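Local coordinates for substrate-binding protein (Synechococcus sp., PDB 6WPN) that probably binds a sugar or oligosaccharide in the periplasm as the substrate-binding component of a transport system, at residues A[246-249]-A[250-254]; A[261-264]-A[265-269]; A[417-420]-A[421-424]. One frame throughout, in Å; residues are numbered along the deposited sequence. Where two conformers were deposited one is given.

Contacts 1 and 2 belong to one region: helix 246-254 is followed, after a short connection, by strand 260-263, which leads through Gly-264 into helix 265-274. Their centres lie about 11 Å apart and they touch, Ile-250 CG2 meeting Phe-267 CZ at 3.3 Å. Contact 3, on helix 409-427, is separate, its centre about 33 Å from that of contact 1 and about 36 Å from that of contact 2. All three are partly buried. Contact 1 joins an outer salt bridge to buried Ala-249, Leu-252 and Tyr-253; contact 2, centred about 12 Å from the chain's centre, packs a phenylalanine ring edge on a strand leucine; contact 3, centred about 25 Å from it, is built on a buried indole.

Contact 1 of 3, residues A[246-249]-A[250-254]; sequences QRRA and IELYQ
Four backbone bonds of the i to i+4 pattern, from Ile-250 N to Gln-246 O through Tyr-253 N to Ala-249 O, identify residues 246-254 as regular alpha-helix. On its outer side Arg-248 and Glu-251, three residues apart, form a salt bridge: NH1 of Arg-248 gives its hydrogen to OE1 of Glu-251 at 2.6 Å, with an N-H...O angle of 145°. The oxygen lies at the edge of the guanidinium, near its plane, but NH1 meets OE1 from above the carboxylate plane; the two planes stand 86° apart. Arg-248 gets there with CG anti to the backbone N and a bend at chi2 (60°), which carries the chain along the helix toward the next turn. NE of the same arginine makes a second salt bridge, with Glu-240, so two carboxylates would be expected to fix the rotation of the guanidinium. Inward of this pair, Phe-185 packs against Arg-248, Ala-249 and Leu-252, while Tyr-253 reaches strand 137-149 and its OH bonds to Thr-282. The leucine also covers the arginine: CD2 of Leu-252 sits over one guanidinium face, offset toward the rim, 3.4 Å from NH2 of Arg-248.

Contact 2 of 3, residues A[261-264]-A[265-269]; sequences LASG and AEFLR
Phe-267 turns its ring back toward the strand that precedes its helix, and Leu-261 and Ser-263 receive it in a strand-turn-helix junction. The leucine and phenylalanine side chains cross at about a right angle. CD2 of Leu-261 approaches the ring at its edge, near the ring plane, and comes within 3.5 Å of CE2 of Phe-267. Ser-263 meets the base of the same side chain: its OG is 3.2 Å from CB of Phe-267 and 3.4 Å from CD2 of Phe-267, an oblique approach to the ring. The serine hydroxyl is placed there by a chi1 of -176°, which sets OG opposite the backbone N. Leu-261 and Ser-263 are two apart on the strand and present their side chains on the same side, so the leucine takes the ring edge at CE2 while the serine hydroxyl takes CB and CD2. Gly-264 makes the turn between strand and helix. Strand 260-263 pairs antiparallel with strand 137-149 through backbone bonds of Leu-261 with Leu-147 and of Ser-263 with Leu-145. Helix 246-254 packs on the phenylalanine through Ile-250 and Gln-254, while helix 359-374 lies against Ala-265 and Leu-268.

Contact 3 of 3, residues A[417-420]-A[421-424]; sequences EQQW and NRYA
Trp-420 shares one alpha-helix with Asn-421, Tyr-423 and Ala-424, as the i to i+4 bond from N of Ala-424 to O of Trp-420 at 2.7 Å attests, and its indole lies along the next turn. From CB, beside N of Asn-421, the chain leaves with CG anti to the backbone N (chi1 170°), which directs the ring toward the C-terminal end of the helix. CD1 of Trp-420 passes OD1 of Asn-421 at 3.7 Å; that oxygen accepts a hydrogen bond from the backbone N of Ala-214. NE1 of Trp-420 lies 3.8 Å from CB of Ala-424, a methyl that stands over one face of the indole in a CH-pi contact, 26° off the normal of the five-membered ring. The same NE1 bonds to the carbonyl of Gln-212, so the buried N-H is satisfied. CE2 continues under the alanine methyl. At the far end CZ3 of Trp-420 touches CD1 of Tyr-423 at 3.6 Å, with CH2 close behind; the two rings meet obliquely, their planes 39° apart. Were Trp-420 replaced by an alanine, the Gln-212 carbonyl would probably lose its N-H partner, and Tyr-423 and Ala-424 the indole they pack on. Helix 409-427 is thus joined to the 208-214 region through Trp-420 and Asn-421, and to helix 388-403, where Leu-391 touches the tryptophan and Arg-390 the tyrosine.

Contact 1 of 3, residues A[246-249]-A[250-254]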
loop_
_atom_site.group_PDB
_atom_site.type_symbol
_atom_site.label_atom_id
_atom_site.label_comp_id
_atom_site.label_asym_id
_atom_site.label_seq_id
_atom_site.Cartn_x
_atom_site.Cartn_y
_atom_site.Cartn_z
ATOM N N GLN A 246 11.833 -2.038 -1.620
ATOM C CA GLN A 246 11.726 -0.626 -1.270
ATOM C C GLN A 246 12.607 -0.242 -0.089
ATOM O O GLN A 246 12.857 0.950 0.117
ATOM C CB GLN A 246 10.269 -0.276 -0.968
ATOM C CG GLN A 246 9.375 -0.267 -2.196
ATOM C CD GLN A 246 9.853 0.705 -3.261
ATOM O OE1 GLN A 246 10.207 1.850 -2.960
ATOM N NE2 GLN A 246 9.879 0.247 -4.513
ATOM N N ARG A 247 13.078 -1.214 0.693
ATOM C CA ARG A 247 14.037 -0.900 1.745
ATOM C C ARG A 247 15.339 -0.368 1.161
ATOM O O ARG A 247 15.995 0.483 1.772
ATOM C CB ARG A 247 14.306 -2.143 2.593
ATOM C CG ARG A 247 13.101 -2.616 3.389
ATOM C CD ARG A 247 13.440 -3.836 4.230
ATOM N NE ARG A 247 12.281 -4.345 4.962
ATOM C CZ ARG A 247 12.300 -5.439 5.720
ATOM N NH1 ARG A 247 13.420 -6.142 5.843
ATOM N NH2 ARG A 247 11.200 -5.836 6.350
ATOM N N ARG A 248 15.726 -0.857 -0.019
ATOM C CA ARG A 248 16.889 -0.308 -0.707
ATOM C C ARG A 248 16.608 1.099 -1.225
ATOM O O ARG A 248 17.488 1.968 -1.182
ATOM C CB ARG A 248 17.307 -1.239 -1.845
ATOM C CG ARG A 248 18.399 -0.695 -2.746
ATOM C CD ARG A 248 19.670 -0.419 -1.976
ATOM N NE ARG A 248 20.739 0.018 -2.864
ATOM C CZ ARG A 248 21.956 0.362 -2.459
ATOM N NH1 ARG A 248 22.266 0.326 -1.170
ATOM N NH2 ARG A 248 22.866 0.737 -3.343
ATOM N N ALA A 249 15.390 1.342 -1.723
ATOM C CA ALA A 249 15.026 2.694 -2.136
ATOM C C ALA A 249 15.114 3.652 -0.961
ATOM O O ALA A 249 15.656 4.758 -1.086
ATOM C CB ALA A 249 13.616 2.711 -2.722
ATOM N N ILE A 250 14.596 3.229 0.191
ATOM C CA ILE A 250 14.719 4.001 1.425
ATOM C C ILE A 250 16.179 4.329 1.696
ATOM O O ILE A 250 16.537 5.481 1.971
ATOM C CB ILE A 250 14.090 3.216 2.592
ATOM C CG1 ILE A 250 12.565 3.363 2.587
ATOM C CG2 ILE A 250 14.754 3.548 3.923
ATOM C CD1 ILE A 250 11.855 2.347 3.462
ATOM N N GLU A 251 17.045 3.320 1.591
ATOM C CA GLU A 251 18.466 3.513 1.855
ATOM C C GLU A 251 19.099 4.475 0.856
ATOM O O GLU A 251 19.964 5.281 1.220
ATOM C CB GLU A 251 19.178 2.164 1.815
ATOM C CG GLU A 251 20.657 2.225 2.135
ATOM C CD GLU A 251 21.304 0.846 2.138
ATOM O OE1 GLU A 251 21.115 0.106 1.149
ATOM O OE2 GLU A 251 22.000 0.506 3.123
ATOM N N LEU A 252 18.679 4.413 -0.408
ATOM C CA LEU A 252 19.286 5.273 -1.417
ATOM C C LEU A 252 18.863 6.722 -1.228
ATOM O O LEU A 252 19.668 7.641 -1.427
ATOM C CB LEU A 252 18.924 4.785 -2.824
ATOM C CG LEU A 252 19.588 3.504 -3.345
ATOM C CD1 LEU A 252 19.041 3.153 -4.713
ATOM C CD2 LEU A 252 21.108 3.636 -3.402
ATOM N N TYR A 253 17.605 6.949 -0.844
ATOM C CA TYR A 253 17.149 8.316 -0.631
ATOM C C TYR A 253 17.849 8.949 0.568
ATOM O O TYR A 253 18.283 10.108 0.500
ATOM C CB TYR A 253 15.631 8.352 -0.455
ATOM C CG TYR A 253 15.078 9.755 -0.498
ATOM C CD1 TYR A 253 14.774 10.357 -1.713
ATOM C CD2 TYR A 253 14.866 10.483 0.667
ATOM C CE1 TYR A 253 14.271 11.642 -1.768
ATOM C CE2 TYR A 253 14.361 11.766 0.622
ATOM C CZ TYR A 253 14.070 12.342 -0.599
ATOM O OH TYR A 253 13.572 13.619 -0.657
ATOM N N GLN A 254 17.984 8.204 1.669
ATOM C CA GLN A 254 18.653 8.746 2.846
ATOM C C GLN A 254 20.132 8.997 2.603
ATOM O O GLN A 254 20.754 9.756 3.353
ATOM C CB GLN A 254 18.482 7.802 4.039
ATOM C CG GLN A 254 17.041 7.620 4.492
ATOM C CD GLN A 254 16.926 6.773 5.745
ATOM O OE1 GLN A 254 17.899 6.157 6.184
ATOM N NE2 GLN A 254 15.733 6.732 6.325
#

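Contact 2 of 3, residues A[261-264]-A[265-269]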
loop_
_atom_site.group_PDB
_atom_site.type_symbol
_atom_site.label_atom_id
_atom_site.label_comp_id
_atom_site.label_asym_id
_atom_site.label_seq_id
_atom_site.Cartn_x
_atom_site.Cartn_y
_atom_site.Cartn_z
ATOM N N LEU A 261 11.450 9.511 -4.012
ATOM C CA LEU A 261 11.125 8.326 -3.228
ATOM C C LEU A 261 9.620 8.295 -3.007
ATOM O O LEU A 261 9.058 9.232 -2.434
ATOM C CB LEU A 261 11.867 8.341 -1.887
ATOM C CG LEU A 261 11.537 7.233 -0.884
ATOM C CD1 LEU A 261 12.086 5.883 -1.332
ATOM C CD2 LEU A 261 12.056 7.598 0.496
ATOM N N ALA A 262 8.966 7.233 -3.465
ATOM C CA ALA A 262 7.528 7.080 -3.250
ATOM C C ALA A 262 7.304 6.618 -1.816
ATOM O O ALA A 262 7.533 5.454 -1.486
ATOM C CB ALA A 262 6.933 6.097 -4.252
ATOM N N SER A 263 6.855 7.526 -0.954
ATOM C CA SER A 263 6.699 7.200 0.458
ATOM C C SER A 263 5.715 8.176 1.100
ATOM O O SER A 263 5.352 9.206 0.523
ATOM C CB SER A 263 8.058 7.209 1.171
ATOM O OG SER A 263 7.948 6.810 2.527
ATOM N N GLY A 264 5.274 7.817 2.305
ATOM C CA GLY A 264 4.306 8.590 3.053
ATOM C C GLY A 264 4.935 9.583 4.017
ATOM O O GLY A 264 6.146 9.809 4.040
ATOM N N ALA A 265 4.065 10.196 4.826
ATOM C CA ALA A 265 4.498 11.195 5.800
ATOM C C ALA A 265 5.237 10.569 6.976
ATOM O O ALA A 265 6.140 11.208 7.541
ATOM C CB ALA A 265 3.295 11.989 6.308
ATOM N N GLU A 266 4.862 9.344 7.374
ATOM C CA GLU A 266 5.466 8.760 8.567
ATOM C C GLU A 266 6.941 8.471 8.348
ATOM O O GLU A 266 7.766 8.675 9.252
ATOM C CB GLU A 266 4.739 7.477 8.951
ATOM C CG GLU A 266 5.364 6.687 10.098
ATOM C CD GLU A 266 5.185 7.342 11.465
ATOM O OE1 GLU A 266 4.613 8.451 11.536
ATOM O OE2 GLU A 266 5.610 6.745 12.482
ATOM N N PHE A 267 7.298 8.002 7.158
ATOM C CA PHE A 267 8.702 7.767 6.889
ATOM C C PHE A 267 9.495 9.064 6.808
ATOM O O PHE A 267 10.713 9.051 7.013
ATOM C CB PHE A 267 8.865 6.971 5.602
ATOM C CG PHE A 267 10.278 6.662 5.292
ATOM C CD1 PHE A 267 11.024 5.888 6.161
ATOM C CD2 PHE A 267 10.881 7.168 4.157
ATOM C CE1 PHE A 267 12.343 5.610 5.899
ATOM C CE2 PHE A 267 12.202 6.884 3.884
ATOM C CZ PHE A 267 12.934 6.116 4.760
ATOM N N LEU A 268 8.826 10.187 6.537
ATOM C CA LEU A 268 9.523 11.464 6.490
ATOM C C LEU A 268 10.117 11.834 7.844
ATOM O O LEU A 268 11.185 12.454 7.900
ATOM C CB LEU A 268 8.579 12.554 5.980
ATOM C CG LEU A 268 9.155 13.934 5.649
ATOM C CD1 LEU A 268 10.457 13.835 4.863
ATOM C CD2 LEU A 268 8.122 14.742 4.879
ATOM N N ARG A 269 9.458 11.458 8.945
ATOM C CA ARG A 269 9.996 11.793 10.262
ATOM C C ARG A 269 11.260 10.994 10.564
ATOM O O ARG A 269 12.185 11.509 11.204
ATOM C CB ARG A 269 8.943 11.565 11.349
ATOM C CG ARG A 269 9.408 11.938 12.762
ATOM C CD ARG A 269 9.423 13.456 13.002
ATOM N NE ARG A 269 8.102 13.981 13.353
ATOM C CZ ARG A 269 7.833 15.265 13.580
ATOM N NH1 ARG A 269 8.793 16.177 13.491
ATOM N NH2 ARG A 269 6.600 15.640 13.892
#

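Contact 3 of 3, residues A[417-420]-A[421-424]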
loop_
_atom_site.group_PDB
_atom_site.type_symbol
_atom_site.label_atom_id
_atom_site.label_comp_id
_atom_site.label_asym_id
_atom_site.label_seq_id
_atom_site.Cartn_x
_atom_site.Cartn_y
_atom_site.Cartn_z
ATOM N N GLU A 417 1.391 -13.836 -20.149
ATOM C CA GLU A 417 0.012 -14.148 -20.510
ATOM C C GLU A 417 -0.232 -15.653 -20.494
ATOM O O GLU A 417 -1.241 -16.126 -19.960
ATOM C CB GLU A 417 -0.313 -13.561 -21.885
ATOM C CG GLU A 417 -1.674 -13.962 -22.421
ATOM C CD GLU A 417 -1.831 -13.660 -23.900
ATOM O OE1 GLU A 417 -0.912 -13.991 -24.684
ATOM O OE2 GLU A 417 -2.874 -13.085 -24.276
ATOM N N GLN A 418 0.687 -16.422 -21.079
ATOM C CA GLN A 418 0.498 -17.865 -21.168
ATOM C C GLN A 418 0.640 -18.537 -19.807
ATOM O O GLN A 418 -0.097 -19.479 -19.497
ATOM C CB GLN A 418 1.493 -18.448 -22.169
ATOM C CG GLN A 418 1.221 -18.018 -23.599
ATOM C CD GLN A 418 2.372 -18.327 -24.534
ATOM O OE1 GLN A 418 3.465 -18.685 -24.094
ATOM N NE2 GLN A 418 2.129 -18.200 -25.835
ATOM N N GLN A 419 1.574 -18.062 -18.978
ATOM C CA GLN A 419 1.728 -18.628 -17.641
ATOM C C GLN A 419 0.517 -18.334 -16.763
ATOM O O GLN A 419 0.062 -19.208 -16.016
ATOM C CB GLN A 419 3.009 -18.114 -16.992
ATOM C CG GLN A 419 4.265 -18.691 -17.611
ATOM C CD GLN A 419 5.507 -18.378 -16.807
ATOM O OE1 GLN A 419 5.430 -17.755 -15.746
ATOM N NE2 GLN A 419 6.663 -18.811 -17.304
ATOM N N TRP A 420 -0.014 -17.108 -16.821
ATOM C CA TRP A 420 -1.199 -16.802 -16.026
ATOM C C TRP A 420 -2.398 -17.626 -16.483
ATOM O O TRP A 420 -3.174 -18.115 -15.656
ATOM C CB TRP A 420 -1.532 -15.310 -16.087
ATOM C CG TRP A 420 -2.878 -15.032 -15.482
ATOM C CD1 TRP A 420 -4.048 -14.808 -16.149
ATOM C CD2 TRP A 420 -3.200 -15.006 -14.085
ATOM N NE1 TRP A 420 -5.074 -14.624 -15.252
ATOM C CE2 TRP A 420 -4.579 -14.740 -13.980
ATOM C CE3 TRP A 420 -2.452 -15.170 -12.912
ATOM C CZ2 TRP A 420 -5.227 -14.630 -12.749
ATOM C CZ3 TRP A 420 -3.095 -15.062 -11.691
ATOM C CH2 TRP A 420 -4.470 -14.795 -11.618
ATOM N N ASN A 421 -2.578 -17.779 -17.797
ATOM C CA ASN A 421 -3.710 -18.555 -18.291
ATOM C C ASN A 421 -3.565 -20.031 -17.948
ATOM O O ASN A 421 -4.571 -20.732 -17.791
ATOM C CB ASN A 421 -3.868 -18.356 -19.799
ATOM C CG ASN A 421 -4.414 -16.984 -20.153
ATOM O OD1 ASN A 421 -5.069 -16.337 -19.338
ATOM N ND2 ASN A 421 -4.140 -16.530 -21.369
ATOM N N ARG A 422 -2.327 -20.519 -17.837
ATOM C CA ARG A 422 -2.087 -21.846 -17.278
ATOM C C ARG A 422 -2.648 -21.950 -15.865
ATOM O O ARG A 422 -3.377 -22.894 -15.537
ATOM C CB ARG A 422 -0.585 -22.126 -17.263
ATOM C CG ARG A 422 0.031 -22.586 -18.569
ATOM C CD ARG A 422 1.550 -22.456 -18.486
ATOM N NE ARG A 422 2.089 -22.996 -17.238
ATOM C CZ ARG A 422 3.352 -22.857 -16.844
ATOM N NH1 ARG A 422 4.217 -22.189 -17.597
ATOM N NH2 ARG A 422 3.752 -23.377 -15.692
ATOM N N TYR A 423 -2.312 -20.977 -15.016
ATOM C CA TYR A 423 -2.788 -20.966 -13.636
ATOM C C TYR A 423 -4.298 -20.750 -13.571
ATOM O O TYR A 423 -4.993 -21.412 -12.791
ATOM C CB TYR A 423 -2.032 -19.881 -12.860
ATOM C CG TYR A 423 -2.443 -19.648 -11.419
ATOM C CD1 TYR A 423 -3.331 -18.635 -11.080
ATOM C CD2 TYR A 423 -1.910 -20.419 -10.391
ATOM C CE1 TYR A 423 -3.694 -18.410 -9.760
ATOM C CE2 TYR A 423 -2.265 -20.201 -9.070
ATOM C CZ TYR A 423 -3.157 -19.196 -8.760
ATOM O OH TYR A 423 -3.511 -18.977 -7.447
ATOM N N ALA A 424 -4.823 -19.840 -14.398
ATOM C CA ALA A 424 -6.229 -19.458 -14.301
ATOM C C ALA A 424 -7.167 -20.537 -14.826
ATOM O O ALA A 424 -8.306 -20.641 -14.358
ATOM C CB ALA A 424 -6.467 -18.149 -15.052
#